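Fructosyl amine:oxygen oxidoreductase (Neosartorya fumigata, PDB 4WCT) is an FAD-dependent amadoriase that probably deglycates fructosyl amines by oxidising them with molecular oxygen. Local coordinates at residues W359-D371 against A382-I396. Numbering follows the deposited sequence. Where two conformers were deposited one is given.
Sequences WDADTPDRAFLID and AVGGSGNGAMQMPTI. With FAD (flavin-adenine dinucleotide), chain C.
Ala382 and Ile370 face each other as a non-hydrogen-bonded antiparallel pair, the short alanine side chain letting Ile370 CG1 come within 4.1 Å of Ala382 CA. At the next pair, Val383 and Leu369 exchange two backbone hydrogen bonds, and their branched side chains lie side by side, Leu369 CD2 3.8 Å from Val383 CG2. A glycine-rich loop follows. Gly384 takes a positive phi, which glycine adopts readily, and its bare CA lies against Thr363 CG2 and Ala361 O; Gly385, lacking a side chain, lets Asp360 and FAD O3' approach its CA. Phe368 turns its ring edge to both glycine carbonyls. Ser386 is gripped from several sides: its N donates to Ala361 O, while its OG donates to Gly384 O and accepts a nearly straight bond (168°) from Thr363 N, 3.2 Å away. Its carbonyl O takes both NE and NH2 of Arg366, each at 3.0 Å, side-on and in the guanidinium plane; a bend at chi3 (59°) turns that group onto it, and Gln432 O holds NH1. Gly387 N donates to Asp360 OD2 at 2.8 Å, from above the carboxylate plane. A carboxylate suits this place, with CG anti to the backbone N (chi1 -155°): OD2 also accepts from FAD O3' at 2.6 Å, and OD1 from a water that donates to FAD O2P and accepts from Gly385 N. Gly389 N adds a weak bond to O3', and Met391 N donates to FAD O2 at 2.8 Å. Gln392 CG lies 3.6 Å from Phe368 CZ. Beyond it, Ile396 CD1 meets Ile370 CD1, joining helix to hairpin. The glycine-rich loop between strand 379-383 of the Rossmann-like sheet and helix 393-404 clasps ribityl chain and flavin, probably as in other FAD-dependent oxidoreductases of this family.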
loop_
_atom_site.group_PDB
_atom_site.type_symbol
_atom_site.label_atom_id
_atom_site.label_comp_id
_atom_site.label_asym_id
_atom_site.label_seq_id
_atom_site.Cartn_x
_atom_site.Cartn_y
_atom_site.Cartn_z
ATOM N N TRP A 359 -2.371 -3.329 7.135
ATOM C CA TRP A 359 -2.464 -1.956 7.574
ATOM C C TRP A 359 -1.704 -1.013 6.663
ATOM O O TRP A 359 -0.530 -1.258 6.339
ATOM C CB TRP A 359 -1.890 -1.818 8.989
ATOM C CG TRP A 359 -2.781 -2.482 10.011
ATOM C CD1 TRP A 359 -2.736 -3.778 10.439
ATOM C CD2 TRP A 359 -3.844 -1.853 10.742
ATOM N NE1 TRP A 359 -3.690 -3.991 11.387
ATOM C CE2 TRP A 359 -4.371 -2.828 11.628
ATOM C CE3 TRP A 359 -4.325 -0.558 10.808
ATOM C CZ2 TRP A 359 -5.428 -2.555 12.509
ATOM C CZ3 TRP A 359 -5.384 -0.287 11.676
ATOM C CH2 TRP A 359 -5.934 -1.279 12.495
ATOM N N ASP A 360 -2.326 0.116 6.385
ATOM C CA ASP A 360 -1.636 1.267 5.775
ATOM C C ASP A 360 -1.994 2.501 6.605
ATOM O O ASP A 360 -2.633 2.387 7.664
ATOM C CB ASP A 360 -2.109 1.442 4.349
ATOM C CG ASP A 360 -1.087 2.152 3.431
ATOM O OD1 ASP A 360 -0.099 2.780 3.908
ATOM O OD2 ASP A 360 -1.391 2.257 2.196
ATOM N N ALA A 361 -1.557 3.666 6.147
ATOM C CA ALA A 361 -2.039 4.909 6.741
ATOM C C ALA A 361 -2.414 5.941 5.692
ATOM O O ALA A 361 -1.675 6.147 4.719
ATOM C CB ALA A 361 -0.994 5.463 7.719
ATOM N N ASP A 362 -3.589 6.550 5.882
ATOM C CA ASP A 362 -4.131 7.566 5.008
ATOM C C ASP A 362 -3.781 8.963 5.535
ATOM O O ASP A 362 -3.949 9.257 6.730
ATOM C CB ASP A 362 -5.649 7.479 4.925
ATOM C CG ASP A 362 -6.142 6.284 4.147
ATOM O OD1 ASP A 362 -5.552 5.938 3.088
ATOM O OD2 ASP A 362 -7.192 5.752 4.571
ATOM N N THR A 363 -3.299 9.803 4.630
ATOM C CA THR A 363 -3.242 11.245 4.859
ATOM C C THR A 363 -4.636 11.841 4.626
ATOM O O THR A 363 -5.523 11.183 4.077
ATOM C CB THR A 363 -2.228 11.857 3.913
ATOM O OG1 THR A 363 -2.623 11.567 2.573
ATOM C CG2 THR A 363 -0.823 11.302 4.230
ATOM N N PRO A 364 -4.842 13.116 5.006
ATOM C CA PRO A 364 -6.153 13.691 4.803
ATOM C C PRO A 364 -6.628 13.750 3.347
ATOM O O PRO A 364 -7.826 13.674 3.096
ATOM C CB PRO A 364 -5.993 15.107 5.381
ATOM C CG PRO A 364 -4.974 14.941 6.431
ATOM C CD PRO A 364 -3.971 13.990 5.815
ATOM N N ASP A 365 -5.706 13.899 2.395
ATOM C CA ASP A 365 -6.047 13.914 0.988
ATOM C C ASP A 365 -5.598 12.690 0.193
ATOM O O ASP A 365 -5.782 12.641 -1.046
ATOM C CB ASP A 365 -5.501 15.185 0.363
ATOM C CG ASP A 365 -3.984 15.290 0.409
ATOM O OD1 ASP A 365 -3.314 14.355 0.934
ATOM O OD2 ASP A 365 -3.493 16.365 -0.054
ATOM N N ARG A 366 -5.042 11.729 0.919
ATOM C CA ARG A 366 -4.513 10.488 0.389
ATOM C C ARG A 366 -3.396 10.697 -0.632
ATOM O O ARG A 366 -3.065 9.774 -1.384
ATOM C CB ARG A 366 -5.645 9.599 -0.140
ATOM C CG ARG A 366 -6.487 9.035 0.998
ATOM C CD ARG A 366 -7.555 8.066 0.534
ATOM N NE ARG A 366 -6.985 6.936 -0.164
ATOM C CZ ARG A 366 -7.643 6.205 -1.061
ATOM N NH1 ARG A 366 -8.934 6.409 -1.284
ATOM N NH2 ARG A 366 -7.027 5.197 -1.667
ATOM N N ALA A 367 -2.713 11.844 -0.561
ATOM C CA ALA A 367 -1.378 11.986 -1.140
ATOM C C ALA A 367 -0.326 11.580 -0.129
ATOM O O ALA A 367 -0.594 11.518 1.074
ATOM C CB ALA A 367 -1.151 13.413 -1.676
ATOM N N PHE A 368 0.831 11.156 -0.635
ATOM C CA PHE A 368 1.911 10.745 0.240
ATOM C C PHE A 368 2.419 11.886 1.113
ATOM O O PHE A 368 2.068 13.045 0.940
ATOM C CB PHE A 368 3.065 10.171 -0.562
ATOM C CG PHE A 368 2.649 9.107 -1.585
ATOM C CD1 PHE A 368 1.653 8.161 -1.278
ATOM C CD2 PHE A 368 3.323 9.004 -2.793
ATOM C CE1 PHE A 368 1.289 7.205 -2.206
ATOM C CE2 PHE A 368 2.925 8.061 -3.744
ATOM C CZ PHE A 368 1.905 7.170 -3.441
ATOM N N LEU A 369 3.194 11.518 2.101
ATOM C CA LEU A 369 3.810 12.501 3.007
ATOM C C LEU A 369 5.301 12.205 3.065
ATOM O O LEU A 369 5.752 11.254 3.714
ATOM C CB LEU A 369 3.150 12.446 4.374
ATOM C CG LEU A 369 3.809 13.236 5.523
ATOM C CD1 LEU A 369 4.036 14.686 5.135
ATOM C CD2 LEU A 369 2.997 13.105 6.804
ATOM N N ILE A 370 6.052 12.956 2.260
ATOM C CA ILE A 370 7.479 12.714 2.125
ATOM C C ILE A 370 8.151 14.074 2.213
ATOM O O ILE A 370 8.009 14.886 1.296
ATOM C CB ILE A 370 7.837 12.071 0.776
ATOM C CG1 ILE A 370 7.174 10.714 0.617
ATOM C CG2 ILE A 370 9.339 11.905 0.646
ATOM C CD1 ILE A 370 7.260 10.213 -0.800
ATOM N N ASP A 371 8.789 14.348 3.350
ATOM C CA ASP A 371 9.362 15.677 3.590
ATOM C C ASP A 371 10.305 15.633 4.770
ATOM O O ASP A 371 10.181 14.799 5.642
ATOM C CB ASP A 371 8.241 16.674 3.880
ATOM C CG ASP A 371 8.639 18.126 3.618
ATOM O OD1 ASP A 371 9.791 18.403 3.168
ATOM O OD2 ASP A 371 7.753 18.983 3.799
ATOM N N ALA A 382 8.682 9.490 5.441
ATOM C CA ALA A 382 8.245 8.921 4.171
ATOM C C ALA A 382 7.154 7.900 4.475
ATOM O O ALA A 382 7.415 6.729 4.733
ATOM C CB ALA A 382 9.418 8.291 3.417
ATOM N N VAL A 383 5.945 8.441 4.567
ATOM C CA VAL A 383 4.787 7.752 5.112
ATOM C C VAL A 383 3.548 8.133 4.303
ATOM O O VAL A 383 3.611 8.905 3.326
ATOM C CB VAL A 383 4.592 8.091 6.604
ATOM C CG1 VAL A 383 5.777 7.609 7.442
ATOM C CG2 VAL A 383 4.359 9.566 6.810
ATOM N N GLY A 384 2.420 7.526 4.653
ATOM C CA GLY A 384 1.145 7.953 4.097
ATOM C C GLY A 384 0.876 7.307 2.741
ATOM O O GLY A 384 0.298 7.925 1.840
ATOM N N GLY A 385 1.212 6.030 2.617
ATOM C CA GLY A 385 0.891 5.274 1.396
ATOM C C GLY A 385 -0.552 5.372 0.924
ATOM O O GLY A 385 -0.816 5.330 -0.267
ATOM N N SER A 386 -1.482 5.515 1.862
ATOM C CA SER A 386 -2.857 5.932 1.531
ATOM C C SER A 386 -3.521 4.966 0.526
ATOM O O SER A 386 -4.378 5.378 -0.251
ATOM C CB SER A 386 -2.877 7.353 0.987
ATOM O OG SER A 386 -2.485 8.294 1.971
ATOM N N GLY A 387 -3.112 3.706 0.572
ATOM C CA GLY A 387 -3.713 2.657 -0.222
ATOM C C GLY A 387 -3.146 2.513 -1.612
ATOM O O GLY A 387 -3.660 1.725 -2.401
ATOM N N ASN A 388 -2.117 3.281 -1.954
ATOM C CA ASN A 388 -1.515 3.123 -3.299
ATOM C C ASN A 388 -0.006 3.308 -3.277
ATOM O O ASN A 388 0.634 3.675 -4.281
ATOM C CB ASN A 388 -2.154 4.045 -4.338
ATOM C CG ASN A 388 -2.401 5.434 -3.815
ATOM O OD1 ASN A 388 -1.492 6.089 -3.312
ATOM N ND2 ASN A 388 -3.632 5.922 -3.992
ATOM N N GLY A 389 0.579 2.845 -2.200
ATOM C CA GLY A 389 2.021 2.873 -2.042
ATOM C C GLY A 389 2.798 1.721 -2.663
ATOM O O GLY A 389 4.016 1.823 -2.777
ATOM N N ALA A 390 2.181 0.554 -2.795
ATOM C CA ALA A 390 2.922 -0.642 -3.162
ATOM C C ALA A 390 3.394 -0.587 -4.612
ATOM O O ALA A 390 4.547 -0.957 -4.931
ATOM C CB ALA A 390 2.101 -1.912 -2.922
ATOM N N MET A 391 2.558 -0.054 -5.489
ATOM C CA MET A 391 2.924 0.090 -6.890
ATOM C C MET A 391 4.070 1.078 -7.112
ATOM O O MET A 391 4.725 1.050 -8.171
ATOM C CB MET A 391 1.720 0.471 -7.751
ATOM C CG MET A 391 1.271 1.894 -7.557
ATOM S SD MET A 391 -0.162 2.383 -8.539
ATOM C CE MET A 391 -1.488 1.602 -7.642
ATOM N N GLN A 392 4.377 1.877 -6.100
ATOM C CA GLN A 392 5.462 2.841 -6.156
ATOM C C GLN A 392 6.832 2.207 -5.827
ATOM O O GLN A 392 7.842 2.904 -5.907
ATOM C CB GLN A 392 5.239 3.973 -5.126
ATOM C CG GLN A 392 3.822 4.570 -5.080
ATOM C CD GLN A 392 3.342 5.122 -6.416
ATOM O OE1 GLN A 392 4.148 5.508 -7.278
ATOM N NE2 GLN A 392 2.012 5.173 -6.592
ATOM N N MET A 393 6.862 0.923 -5.480
ATOM C CA MET A 393 8.059 0.292 -4.914
ATOM C C MET A 393 9.358 0.574 -5.669
ATOM O O MET A 393 10.379 0.808 -5.038
ATOM C CB MET A 393 7.887 -1.211 -4.754
ATOM C CG MET A 393 8.920 -1.832 -3.828
ATOM S SD MET A 393 8.894 -3.636 -3.849
ATOM C CE MET A 393 7.257 -3.922 -3.197
ATOM N N PRO A 394 9.347 0.475 -7.022
ATOM C CA PRO A 394 10.645 0.561 -7.716
ATOM C C PRO A 394 11.290 1.951 -7.588
ATOM O O PRO A 394 12.521 2.044 -7.609
ATOM C CB PRO A 394 10.287 0.301 -9.176
ATOM C CG PRO A 394 8.977 -0.416 -9.140
ATOM C CD PRO A 394 8.252 0.187 -7.958
ATOM N N THR A 395 10.483 2.997 -7.456
ATOM C CA THR A 395 10.928 4.372 -7.633
ATOM C C THR A 395 10.741 5.225 -6.391
ATOM O O THR A 395 11.314 6.290 -6.293
ATOM C CB THR A 395 10.175 5.040 -8.815
ATOM O OG1 THR A 395 8.785 4.621 -8.799
ATOM C CG2 THR A 395 10.807 4.629 -10.111
ATOM N N ILE A 396 9.940 4.755 -5.435
ATOM C CA ILE A 396 9.637 5.608 -4.281
ATOM C C ILE A 396 10.901 5.941 -3.462
ATOM O O ILE A 396 11.083 7.083 -3.016
ATOM C CB ILE A 396 8.534 4.994 -3.398
ATOM C CG1 ILE A 396 7.951 6.074 -2.463
ATOM C CG2 ILE A 396 9.080 3.802 -2.651
ATOM C CD1 ILE A 396 7.015 7.038 -3.140
HETATM P PA FAD C . 4.889 -1.300 4.873
HETATM O O1A FAD C . 5.112 -1.991 3.559
HETATM O O2A FAD C . 3.763 -1.710 5.770
HETATM O O5B FAD C . 6.247 -1.410 5.658
HETATM C C5B FAD C . 6.359 -0.845 6.972
HETATM C C4B FAD C . 7.518 -1.539 7.680
HETATM O O4B FAD C . 7.803 -0.836 8.932
HETATM C C3B FAD C . 7.251 -2.998 8.037
HETATM O O3B FAD C . 8.254 -3.880 7.509
HETATM C C2B FAD C . 7.256 -3.003 9.569
HETATM O O2B FAD C . 7.662 -4.226 10.177
HETATM C C1B FAD C . 8.157 -1.807 9.885
HETATM N N9A FAD C . 7.906 -1.270 11.240
HETATM C C8A FAD C . 6.729 -1.172 11.885
HETATM N N7A FAD C . 6.911 -0.688 13.135
HETATM C C5A FAD C . 8.234 -0.397 13.234
HETATM C C6A FAD C . 9.103 0.079 14.302
HETATM N N6A FAD C . 8.594 0.419 15.500
HETATM N N1A FAD C . 10.426 0.133 14.039
HETATM C C2A FAD C . 10.963 -0.178 12.852
HETATM N N3A FAD C . 10.222 -0.662 11.841
HETATM C C4A FAD C . 8.881 -0.786 12.000
HETATM N N1 FAD C . -1.054 -0.335 -2.880
HETATM C C2 FAD C . -0.971 -0.376 -4.256
HETATM O O2 FAD C . -0.154 0.368 -4.795
HETATM N N3 FAD C . -1.661 -1.266 -4.972
HETATM C C4 FAD C . -2.584 -2.075 -4.410
HETATM O O4 FAD C . -3.270 -2.920 -5.050
HETATM C C4X FAD C . -2.745 -2.067 -2.966
HETATM N N5 FAD C . -3.647 -2.882 -2.358
HETATM C C5X FAD C . -3.587 -3.017 -0.998
HETATM C C6 FAD C . -4.320 -4.003 -0.344
HETATM C C7 FAD C . -4.329 -4.057 1.037
HETATM C C7M FAD C . -5.062 -5.163 1.707
HETATM C C8 FAD C . -3.507 -3.111 1.801
HETATM C C8M FAD C . -3.436 -3.146 3.284
HETATM C C9 FAD C . -2.698 -2.202 1.164
HETATM C C9A FAD C . -2.747 -2.081 -0.209
HETATM N N10 FAD C . -2.000 -1.094 -0.857
HETATM C C10 FAD C . -1.912 -1.138 -2.249
HETATM C "C1'" FAD C . -1.200 -0.079 -0.186
HETATM C "C2'" FAD C . 0.262 -0.472 -0.042
HETATM O "O2'" FAD C . 0.288 -1.799 0.463
HETATM C "C3'" FAD C . 0.934 0.501 0.936
HETATM O "O3'" FAD C . 0.601 1.853 0.588
HETATM C "C4'" FAD C . 2.454 0.320 0.962
HETATM O "O4'" FAD C . 2.768 -1.071 1.008
HETATM C "C5'" FAD C . 2.983 0.996 2.220
HETATM O "O5'" FAD C . 4.405 0.878 2.236
HETATM P P FAD C . 5.217 1.296 3.559
HETATM O O1P FAD C . 6.681 1.019 3.299
HETATM O O2P FAD C . 4.746 2.678 3.943
HETATM O O3P FAD C . 4.675 0.261 4.659
HETATM O O HOH W 1 2.358 3.923 4.416
#